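Local coordinates for putative curved DNA-binding protein (Chaetomium thermophilum var. thermophilum DSM 1495, PDB 4IPA) that is a thermophilic Arx1 of the methionine-aminopeptidase-like M24 family, associated with ribosome biogenesis and possibly able to bind DNA, at residues A[153-158]-A[370-375]; A[223-228]-A[273-278]; A[289-294]-A[326-331]. One frame throughout, in Å; residues are numbered along the deposited sequence.

Contact 1 of 3, residues A[153-158]-A[370-375]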
loop_
_atom_site.group_PDB
_atom_site.type_symbol
_atom_site.label_atom_id
_atom_site.label_comp_id
_atom_site.label_asym_id
_atom_site.label_seq_id
_atom_site.Cartn_x
_atom_site.Cartn_y
_atom_site.Cartn_z
ATOM N N LEU A 153 -4.926 12.092 -13.204
ATOM C CA LEU A 153 -4.729 11.571 -11.858
ATOM C C LEU A 153 -4.061 10.190 -11.891
ATOM O O LEU A 153 -3.082 9.946 -11.189
ATOM C CB LEU A 153 -6.075 11.478 -11.133
ATOM C CG LEU A 153 -6.038 10.815 -9.751
ATOM C CD1 LEU A 153 -5.163 11.638 -8.809
ATOM C CD2 LEU A 153 -7.444 10.618 -9.147
ATOM N N PHE A 154 -4.601 9.299 -12.717
ATOM C CA PHE A 154 -4.050 7.966 -12.880
ATOM C C PHE A 154 -2.627 7.960 -13.438
ATOM O O PHE A 154 -1.770 7.237 -12.939
ATOM C CB PHE A 154 -4.951 7.119 -13.792
ATOM C CG PHE A 154 -6.101 6.472 -13.071
ATOM C CD1 PHE A 154 -7.229 7.205 -12.733
ATOM C CD2 PHE A 154 -6.052 5.131 -12.733
ATOM C CE1 PHE A 154 -8.290 6.609 -12.082
ATOM C CE2 PHE A 154 -7.110 4.527 -12.068
ATOM C CZ PHE A 154 -8.230 5.271 -11.747
ATOM N N LEU A 155 -2.391 8.730 -14.495
ATOM C CA LEU A 155 -1.067 8.767 -15.113
ATOM C C LEU A 155 -0.002 9.355 -14.184
ATOM O O LEU A 155 1.141 8.896 -14.184
ATOM C CB LEU A 155 -1.101 9.536 -16.429
ATOM C CG LEU A 155 -1.769 8.756 -17.555
ATOM C CD1 LEU A 155 -1.996 9.658 -18.757
ATOM C CD2 LEU A 155 -0.936 7.539 -17.922
ATOM N N ALA A 156 -0.374 10.369 -13.399
ATOM C CA ALA A 156 0.546 10.933 -12.423
ATOM C C ALA A 156 0.966 9.837 -11.445
ATOM O O ALA A 156 2.138 9.706 -11.096
ATOM C CB ALA A 156 -0.104 12.078 -11.673
ATOM N N THR A 157 -0.004 9.046 -11.009
ATOM C CA THR A 157 0.268 8.024 -10.013
ATOM C C THR A 157 1.127 6.918 -10.618
ATOM O O THR A 157 2.081 6.457 -10.008
ATOM C CB THR A 157 -1.024 7.431 -9.453
ATOM O OG1 THR A 157 -1.894 8.492 -9.032
ATOM C CG2 THR A 157 -0.708 6.543 -8.263
ATOM N N TYR A 158 0.776 6.507 -11.832
ATOM C CA TYR A 158 1.541 5.514 -12.558
ATOM C C TYR A 158 3.002 5.948 -12.705
ATOM O O TYR A 158 3.919 5.186 -12.378
ATOM C CB TYR A 158 0.915 5.268 -13.941
ATOM C CG TYR A 158 1.658 4.272 -14.805
ATOM C CD1 TYR A 158 2.685 4.680 -15.655
ATOM C CD2 TYR A 158 1.338 2.922 -14.773
ATOM C CE1 TYR A 158 3.355 3.768 -16.451
ATOM C CE2 TYR A 158 2.015 2.001 -15.561
ATOM C CZ TYR A 158 3.019 2.428 -16.396
ATOM O OH TYR A 158 3.684 1.503 -17.177
ATOM N N PHE A 370 -5.798 5.533 -21.398
ATOM C CA PHE A 370 -5.788 6.868 -20.793
ATOM C C PHE A 370 -5.745 7.954 -21.869
ATOM O O PHE A 370 -4.902 7.906 -22.773
ATOM C CB PHE A 370 -4.601 7.028 -19.827
ATOM C CG PHE A 370 -4.632 6.075 -18.676
ATOM C CD1 PHE A 370 -5.528 6.255 -17.640
ATOM C CD2 PHE A 370 -3.785 4.982 -18.639
ATOM C CE1 PHE A 370 -5.585 5.356 -16.576
ATOM C CE2 PHE A 370 -3.823 4.088 -17.578
ATOM C CZ PHE A 370 -4.734 4.273 -16.544
ATOM N N LYS A 371 -6.655 8.924 -21.769
ATOM C CA LYS A 371 -6.805 9.956 -22.796
ATOM C C LYS A 371 -6.559 11.355 -22.237
ATOM O O LYS A 371 -7.359 11.883 -21.447
ATOM C CB LYS A 371 -8.201 9.886 -23.419
ATOM C CG LYS A 371 -8.580 8.505 -23.972
ATOM C CD LYS A 371 -7.817 8.195 -25.257
ATOM C CE LYS A 371 -8.287 6.897 -25.921
ATOM N NZ LYS A 371 -7.887 5.685 -25.154
ATOM N N THR A 372 -5.457 11.963 -22.648
ATOM C CA THR A 372 -5.125 13.298 -22.174
ATOM C C THR A 372 -4.080 13.934 -23.073
ATOM O O THR A 372 -3.355 13.231 -23.778
ATOM C CB THR A 372 -4.600 13.289 -20.713
ATOM O OG1 THR A 372 -4.205 14.611 -20.355
ATOM C CG2 THR A 372 -3.377 12.378 -20.572
ATOM N N ASP A 373 -3.999 15.261 -23.036
ATOM C CA ASP A 373 -2.975 15.973 -23.785
ATOM C C ASP A 373 -1.718 16.138 -22.947
ATOM O O ASP A 373 -0.635 16.366 -23.482
ATOM C CB ASP A 373 -3.492 17.336 -24.260
ATOM C CG ASP A 373 -4.603 17.206 -25.285
ATOM O OD1 ASP A 373 -4.542 16.259 -26.110
ATOM O OD2 ASP A 373 -5.543 18.035 -25.260
ATOM N N LYS A 374 -1.861 16.013 -21.632
ATOM C CA LYS A 374 -0.724 16.212 -20.742
ATOM C C LYS A 374 0.343 15.127 -20.882
ATOM O O LYS A 374 0.058 13.972 -21.217
ATOM C CB LYS A 374 -1.185 16.377 -19.299
ATOM C CG LYS A 374 -2.326 17.364 -19.210
ATOM C CD LYS A 374 -2.449 18.009 -17.857
ATOM C CE LYS A 374 -3.557 19.050 -17.932
ATOM N NZ LYS A 374 -3.923 19.605 -16.603
ATOM N N LYS A 375 1.583 15.530 -20.640
ATOM C CA LYS A 375 2.731 14.678 -20.868
ATOM C C LYS A 375 3.873 15.176 -19.999
ATOM O O LYS A 375 3.999 16.378 -19.755
ATOM C CB LYS A 375 3.135 14.745 -22.343
ATOM C CG LYS A 375 3.984 13.579 -22.809
ATOM C CD LYS A 375 4.314 13.678 -24.294
ATOM C CE LYS A 375 5.025 12.410 -24.771
ATOM N NZ LYS A 375 5.465 12.504 -26.194
#
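Phe154 and Leu155, consecutive on helix 148-167 of the M24 peptidase-like fold, receive Phe370 and Thr372 from the loop that leads from strand 355-360 to helix 379-386. The Phe370 ring enters with CG anti to its own carbonyl carbon (chi1 -62°), a turn that carries its far rim to the helix. There CE1 lies 3.4 Å from Phe154 CB, at the root of that side chain, and the two side chains cross at about a right angle. Their rings lie obliquely, centroids 5.8 Å apart and planes at 33°. Leu155 runs past Phe370 in the opposite direction: CD2 comes 3.9 Å from Phe370 CD2, while CD1 lies 3.9 Å from Phe370 CB. The same CD1 meets Thr372 CG2 tip to tip at 3.5 Å. Thr372 gives this methyl to Leu155, while its OG1 accepts from Lys374 N (3.0 Å) in an ST turn and is also hydrogen-bonded to Asp152, one residue earlier on the same helix. An alanine in place of Phe370 would remove the whole ring and is likely to open a gap beside Phe154 CB and Leu155 CD2, leaving the loop less firmly seated. Trp365 and Leu367, from the same loop, also touch Phe154 and Leu155 respectively. Where Phe154 and Leu155 meet Phe370 and Thr372, carbon meets carbon throughout, and the fit depends on shape and on exclusion of water; the Thr372-Asp152 bond adds a polar tie to the same helix.

Contact 2 of 3, residues A[223-228]-A[273-278]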
loop_
_atom_site.group_PDB
_atom_site.type_symbol
_atom_site.label_atom_id
_atom_site.label_comp_id
_atom_site.label_asym_id
_atom_site.label_seq_id
_atom_site.Cartn_x
_atom_site.Cartn_y
_atom_site.Cartn_z
ATOM N N ASN A 223 7.850 -10.587 10.340
ATOM C CA ASN A 223 6.859 -10.021 11.241
ATOM C C ASN A 223 6.890 -8.501 11.279
ATOM O O ASN A 223 6.560 -7.906 12.301
ATOM C CB ASN A 223 7.078 -10.547 12.664
ATOM C CG ASN A 223 6.789 -12.018 12.785
ATOM O OD1 ASN A 223 5.746 -12.507 12.320
ATOM N ND2 ASN A 223 7.713 -12.748 13.403
ATOM N N GLU A 224 7.295 -7.856 10.191
ATOM C CA GLU A 224 7.332 -6.390 10.213
ATOM C C GLU A 224 6.977 -5.751 8.872
ATOM O O GLU A 224 7.640 -5.994 7.851
ATOM C CB GLU A 224 8.705 -5.896 10.698
ATOM C CG GLU A 224 8.832 -4.379 10.798
ATOM C CD GLU A 224 7.954 -3.785 11.887
ATOM O OE1 GLU A 224 8.471 -3.603 13.020
ATOM O OE2 GLU A 224 6.753 -3.506 11.617
ATOM N N ILE A 225 5.938 -4.921 8.870
ATOM C CA ILE A 225 5.620 -4.150 7.665
ATOM C C ILE A 225 5.879 -2.656 7.837
ATOM O O ILE A 225 5.552 -1.861 6.968
ATOM C CB ILE A 225 4.199 -4.452 7.110
ATOM C CG1 ILE A 225 3.145 -4.433 8.225
ATOM C CG2 ILE A 225 4.193 -5.813 6.403
ATOM C CD1 ILE A 225 3.032 -3.086 8.970
ATOM N N GLU A 226 6.485 -2.287 8.961
ATOM C CA GLU A 226 6.940 -0.915 9.184
ATOM C C GLU A 226 8.338 -0.929 9.767
ATOM O O GLU A 226 8.534 -0.549 10.923
ATOM C CB GLU A 226 5.987 -0.160 10.108
ATOM C CG GLU A 226 4.681 0.202 9.432
ATOM C CD GLU A 226 3.667 0.833 10.366
ATOM O OE1 GLU A 226 3.797 0.671 11.597
ATOM O OE2 GLU A 226 2.733 1.483 9.856
ATOM N N GLY A 227 9.299 -1.365 8.945
ATOM C CA GLY A 227 10.671 -1.639 9.365
ATOM C C GLY A 227 11.553 -0.445 9.689
ATOM O O GLY A 227 11.065 0.668 9.862
ATOM N N LYS A 228 12.864 -0.668 9.756
ATOM C CA LYS A 228 13.769 0.337 10.322
ATOM C C LYS A 228 14.256 1.361 9.310
ATOM O O LYS A 228 15.001 2.268 9.650
ATOM C CB LYS A 228 14.950 -0.312 11.059
ATOM C CG LYS A 228 15.839 -1.153 10.184
ATOM C CD LYS A 228 17.005 -1.755 10.958
ATOM C CE LYS A 228 17.831 -2.673 10.052
ATOM N NZ LYS A 228 19.027 -3.268 10.742
ATOM N N LEU A 273 -8.853 0.284 11.281
ATOM C CA LEU A 273 -7.570 -0.306 10.914
ATOM C C LEU A 273 -6.533 -0.103 12.018
ATOM O O LEU A 273 -6.289 1.016 12.442
ATOM C CB LEU A 273 -7.077 0.298 9.599
ATOM C CG LEU A 273 -5.797 -0.284 8.999
ATOM C CD1 LEU A 273 -6.068 -1.708 8.520
ATOM C CD2 LEU A 273 -5.320 0.584 7.847
ATOM N N HIS A 274 -5.933 -1.193 12.490
ATOM C CA HIS A 274 -4.989 -1.140 13.611
ATOM C C HIS A 274 -3.908 -2.214 13.443
ATOM O O HIS A 274 -4.000 -3.068 12.571
ATOM C CB HIS A 274 -5.696 -1.419 14.957
ATOM C CG HIS A 274 -6.860 -0.519 15.253
ATOM N ND1 HIS A 274 -6.860 0.369 16.311
ATOM C CD2 HIS A 274 -8.073 -0.411 14.664
ATOM C CE1 HIS A 274 -8.019 1.006 16.344
ATOM N NE2 HIS A 274 -8.767 0.562 15.352
ATOM N N ARG A 275 -2.890 -2.176 14.294
ATOM C CA ARG A 275 -1.941 -3.281 14.399
ATOM C C ARG A 275 -1.305 -3.312 15.784
ATOM O O ARG A 275 -1.137 -2.275 16.423
ATOM C CB ARG A 275 -0.861 -3.206 13.308
ATOM C CG ARG A 275 0.299 -2.287 13.618
ATOM C CD ARG A 275 1.389 -2.446 12.564
ATOM N NE ARG A 275 2.511 -1.550 12.812
ATOM C CZ ARG A 275 3.553 -1.848 13.589
ATOM N NH1 ARG A 275 3.627 -3.023 14.201
ATOM N NH2 ARG A 275 4.523 -0.963 13.760
ATOM N N ARG A 276 -0.963 -4.511 16.244
ATOM C CA ARG A 276 -0.241 -4.670 17.503
ATOM C C ARG A 276 1.154 -4.099 17.390
ATOM O O ARG A 276 1.808 -4.311 16.378
ATOM C CB ARG A 276 -0.112 -6.148 17.851
ATOM C CG ARG A 276 -0.922 -6.579 19.040
ATOM C CD ARG A 276 -0.757 -8.071 19.296
ATOM N NE ARG A 276 0.430 -8.325 20.092
ATOM C CZ ARG A 276 1.525 -8.921 19.642
ATOM N NH1 ARG A 276 1.587 -9.357 18.388
ATOM N NH2 ARG A 276 2.555 -9.091 20.459
ATOM N N THR A 277 1.603 -3.371 18.414
ATOM C CA THR A 277 3.004 -2.942 18.515
ATOM C C THR A 277 3.753 -3.815 19.515
ATOM O O THR A 277 3.165 -4.688 20.157
ATOM C CB THR A 277 3.145 -1.490 19.007
ATOM O OG1 THR A 277 2.718 -1.401 20.372
ATOM C CG2 THR A 277 2.329 -0.525 18.147
ATOM N N ASN A 278 5.045 -3.558 19.676
ATOM C CA ASN A 278 5.842 -4.323 20.636
ATOM C C ASN A 278 5.945 -3.698 22.040
ATOM O O ASN A 278 6.655 -4.220 22.901
ATOM C CB ASN A 278 7.230 -4.669 20.065
ATOM C CG ASN A 278 7.175 -5.786 19.019
ATOM O OD1 ASN A 278 7.624 -5.615 17.883
ATOM N ND2 ASN A 278 6.620 -6.932 19.400
HETATM O O HOH W 1 7.733 -7.425 14.980
#
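A salt bridge joins Arg275 to Glu226, with two nitrogens converging on a single oxygen: NE lies 2.8 Å from Glu226 OE1, and NH2 also lies 2.8 Å from Glu226 OE1. Both of its bonds are bent, 138° at NH2 and 139° at NE, as expected when two neighbouring N-H groups share one acceptor. The carboxylate stands nearly upright to the guanidinium, the planes 85° apart; NH2 meets OE1 on its anti side, a little out of the carboxylate plane, whereas NE comes from well above that plane. The second oxygen, Glu226 OE2, is hydrogen-bonded to Tyr331, so both ends of the carboxylate are held. Glu224 adds a further negative charge over one face of the guanidinium. Its OE2 is 4.0 Å from Arg275 NH2, but no N-H points at it, and the attraction is one of charge alone. That oxygen instead accepts from the backbone, with Glu226 N 2.9 Å from Glu224 OE2, a bond within the loop that ties down the bent Glu224 chain. The arginine's positive charge would probably help keep the two nearby carboxylates ionised and offset their mutual repulsion. Arg275 reaches them from a first torsion that puts CG between the backbone N and the carbonyl carbon, the chain then running extended to NE. Ile225 passes alongside in the opposite sense, CD1 4.0 Å from Arg275 CD, and its side chain also packs on Phe220, Phe302 and Pro303. The loop 223-228, between strands 210-220 and 230-232 of the larger sheet, thus meets the middle strand, 273-276, of a three-stranded antiparallel sheet, flanked by strands 304-305 and 328-330.

Contact 3 of 3, residues A[289-294]-A[326-331]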
loop_
_atom_site.group_PDB
_atom_site.type_symbol
_atom_site.label_atom_id
_atom_site.label_comp_id
_atom_site.label_asym_id
_atom_site.label_seq_id
_atom_site.Cartn_x
_atom_site.Cartn_y
_atom_site.Cartn_z
ATOM N N ARG A 289 -7.515 -7.001 27.378
ATOM C CA ARG A 289 -6.596 -8.134 27.321
ATOM C C ARG A 289 -7.146 -9.207 26.402
ATOM O O ARG A 289 -6.401 -9.906 25.709
ATOM C CB ARG A 289 -6.336 -8.705 28.713
ATOM C CG ARG A 289 -5.677 -7.710 29.652
ATOM C CD ARG A 289 -5.223 -8.385 30.950
ATOM N NE ARG A 289 -6.349 -8.831 31.766
ATOM C CZ ARG A 289 -6.961 -8.073 32.670
ATOM N NH1 ARG A 289 -6.553 -6.826 32.879
ATOM N NH2 ARG A 289 -7.978 -8.562 33.368
ATOM N N LYS A 290 -8.465 -9.328 26.403
ATOM C CA LYS A 290 -9.138 -10.364 25.630
ATOM C C LYS A 290 -8.958 -10.133 24.131
ATOM O O LYS A 290 -8.654 -11.050 23.378
ATOM C CB LYS A 290 -10.627 -10.397 25.991
ATOM C CG LYS A 290 -11.434 -11.369 25.160
ATOM C CD LYS A 290 -12.891 -11.411 25.613
ATOM C CE LYS A 290 -13.629 -12.563 24.936
ATOM N NZ LYS A 290 -15.091 -12.481 25.166
ATOM N N ILE A 291 -9.177 -8.895 23.717
ATOM C CA ILE A 291 -9.042 -8.481 22.331
ATOM C C ILE A 291 -7.557 -8.516 21.955
ATOM O O ILE A 291 -7.186 -8.914 20.851
ATOM C CB ILE A 291 -9.610 -7.055 22.170
ATOM C CG1 ILE A 291 -11.139 -7.111 22.125
ATOM C CG2 ILE A 291 -9.049 -6.367 20.954
ATOM C CD1 ILE A 291 -11.666 -8.164 21.205
ATOM N N TYR A 292 -6.713 -8.116 22.899
ATOM C CA TYR A 292 -5.281 -8.112 22.683
ATOM C C TYR A 292 -4.763 -9.511 22.352
ATOM O O TYR A 292 -3.983 -9.693 21.413
ATOM C CB TYR A 292 -4.553 -7.584 23.913
ATOM C CG TYR A 292 -3.063 -7.546 23.694
ATOM C CD1 TYR A 292 -2.277 -8.662 23.946
ATOM C CD2 TYR A 292 -2.454 -6.405 23.197
ATOM C CE1 TYR A 292 -0.914 -8.634 23.728
ATOM C CE2 TYR A 292 -1.090 -6.360 22.978
ATOM C CZ TYR A 292 -0.324 -7.477 23.248
ATOM O OH TYR A 292 1.022 -7.429 23.016
ATOM N N SER A 293 -5.211 -10.498 23.123
ATOM C CA SER A 293 -4.793 -11.879 22.908
ATOM C C SER A 293 -5.381 -12.453 21.641
ATOM O O SER A 293 -4.695 -13.143 20.905
ATOM C CB SER A 293 -5.144 -12.761 24.103
ATOM O OG SER A 293 -4.370 -12.352 25.211
ATOM N N GLU A 294 -6.646 -12.162 21.386
ATOM C CA GLU A 294 -7.258 -12.574 20.125
ATOM C C GLU A 294 -6.421 -12.093 18.928
ATOM O O GLU A 294 -6.240 -12.822 17.947
ATOM C CB GLU A 294 -8.685 -12.032 19.999
ATOM C CG GLU A 294 -9.315 -12.310 18.643
ATOM C CD GLU A 294 -10.664 -11.635 18.458
ATOM O OE1 GLU A 294 -11.051 -10.821 19.315
ATOM O OE2 GLU A 294 -11.344 -11.917 17.449
ATOM N N GLY A 326 -0.837 2.359 23.827
ATOM C CA GLY A 326 0.210 2.184 22.838
ATOM C C GLY A 326 0.564 0.763 22.407
ATOM O O GLY A 326 1.591 0.563 21.757
ATOM N N VAL A 327 -0.269 -0.221 22.743
ATOM C CA VAL A 327 -0.014 -1.604 22.326
ATOM C C VAL A 327 -0.685 -1.910 20.992
ATOM O O VAL A 327 -0.265 -2.825 20.297
ATOM C CB VAL A 327 -0.453 -2.658 23.389
ATOM C CG1 VAL A 327 0.236 -2.407 24.724
ATOM C CG2 VAL A 327 -1.965 -2.630 23.570
ATOM N N PHE A 328 -1.747 -1.175 20.661
ATOM C CA PHE A 328 -2.245 -1.139 19.292
ATOM C C PHE A 328 -1.861 0.217 18.712
ATOM O O PHE A 328 -1.951 1.231 19.394
ATOM C CB PHE A 328 -3.771 -1.239 19.223
ATOM C CG PHE A 328 -4.331 -2.614 19.488
ATOM C CD1 PHE A 328 -3.538 -3.647 19.954
ATOM C CD2 PHE A 328 -5.677 -2.859 19.259
ATOM C CE1 PHE A 328 -4.079 -4.897 20.188
ATOM C CE2 PHE A 328 -6.233 -4.101 19.498
ATOM C CZ PHE A 328 -5.434 -5.124 19.963
ATOM N N ARG A 329 -1.408 0.227 17.467
ATOM C CA ARG A 329 -1.347 1.451 16.703
ATOM C C ARG A 329 -2.694 1.623 15.992
ATOM O O ARG A 329 -3.246 0.681 15.435
ATOM C CB ARG A 329 -0.214 1.397 15.676
ATOM C CG ARG A 329 -0.101 2.672 14.825
ATOM C CD ARG A 329 1.053 2.606 13.827
ATOM N NE ARG A 329 2.325 2.382 14.502
ATOM C CZ ARG A 329 3.039 3.344 15.062
ATOM N NH1 ARG A 329 2.595 4.593 15.019
ATOM N NH2 ARG A 329 4.186 3.061 15.662
ATOM N N GLN A 330 -3.227 2.826 16.005
ATOM C CA GLN A 330 -4.476 3.081 15.314
ATOM C C GLN A 330 -4.148 3.910 14.087
ATOM O O GLN A 330 -3.382 4.859 14.176
ATOM C CB GLN A 330 -5.442 3.824 16.243
ATOM C CG GLN A 330 -6.649 4.462 15.590
ATOM C CD GLN A 330 -7.298 5.493 16.519
ATOM O OE1 GLN A 330 -8.364 5.265 17.065
ATOM N NE2 GLN A 330 -6.634 6.622 16.706
ATOM N N TYR A 331 -4.710 3.531 12.946
ATOM C CA TYR A 331 -4.572 4.321 11.723
ATOM C C TYR A 331 -5.813 5.155 11.544
ATOM O O TYR A 331 -6.860 4.656 11.122
ATOM C CB TYR A 331 -4.359 3.418 10.503
ATOM C CG TYR A 331 -3.087 2.626 10.610
ATOM C CD1 TYR A 331 -1.871 3.170 10.190
ATOM C CD2 TYR A 331 -3.084 1.357 11.182
ATOM C CE1 TYR A 331 -0.690 2.453 10.310
ATOM C CE2 TYR A 331 -1.913 0.630 11.299
ATOM C CZ TYR A 331 -0.720 1.180 10.866
ATOM O OH TYR A 331 0.439 0.451 10.993
#
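Tyr292 holds CG anti to its backbone N (chi1 -179°), which swings the ring off helix 286-299 toward Val327 and Phe328. Phe328 answers with CG anti to its carbonyl carbon (chi1 -75°), and a chi2 of only 9° turns its ring so that its outer atoms reach two successive helix residues. On one flank Phe328 CE1 lies 3.7 Å from Tyr292 CD2, an oblique meeting of the two rings. On the other, Ile291 CG2 sits at the edge of the Phe328 ring, near its plane, 3.9 Å from CE2. Val327 then lies across the tyrosine at about a right angle: its CB is 3.8 Å from Tyr292 CE2 and its CG2 is 3.8 Å from Tyr292 CD2. The contact is apolar throughout, while the phenol hydroxyl is hydrogen-bonded to Arg276 NE, which helps fix the direction in which the tyrosine reaches. Just before Val327, Gly326 ends helix 312-324 in a Schellman motif; its positive phi would press a side chain against the preceding carbonyl oxygen, so glycine suits the site. Beyond the pair, Phe304 meets the Phe328 ring edge-to-face, and Val319 and Cys322 of helix 312-324 touch it too. Helix 286-299 is thereby packed against Val327 and Phe328, where the chain enters the region of strand 328-330, an outer strand of the small sheet that neighbours strand 273-276.

In the fold
Contact 3 is the most buried of the three, whereas contacts 1 and 2 are partly buried. Contacts 2 and 3 belong to one neighbourhood, their centres about 12 Å apart and their strands 273-276 and 328-330 adjacent in the small sheet; Thr277 and Gly326 touch between them, and Tyr331 and Arg276 each link one to the other. Contact 1 lies on the opposite side of the chain's centre, about 34 Å from contact 2 and about 41 Å from contact 3, centre to centre. Chemistry follows place: contact 2 joins a loop of the larger sheet to the small sheet, mainly through charges, while contacts 1 and 3 seat aromatic residues of non-helical chain against helices.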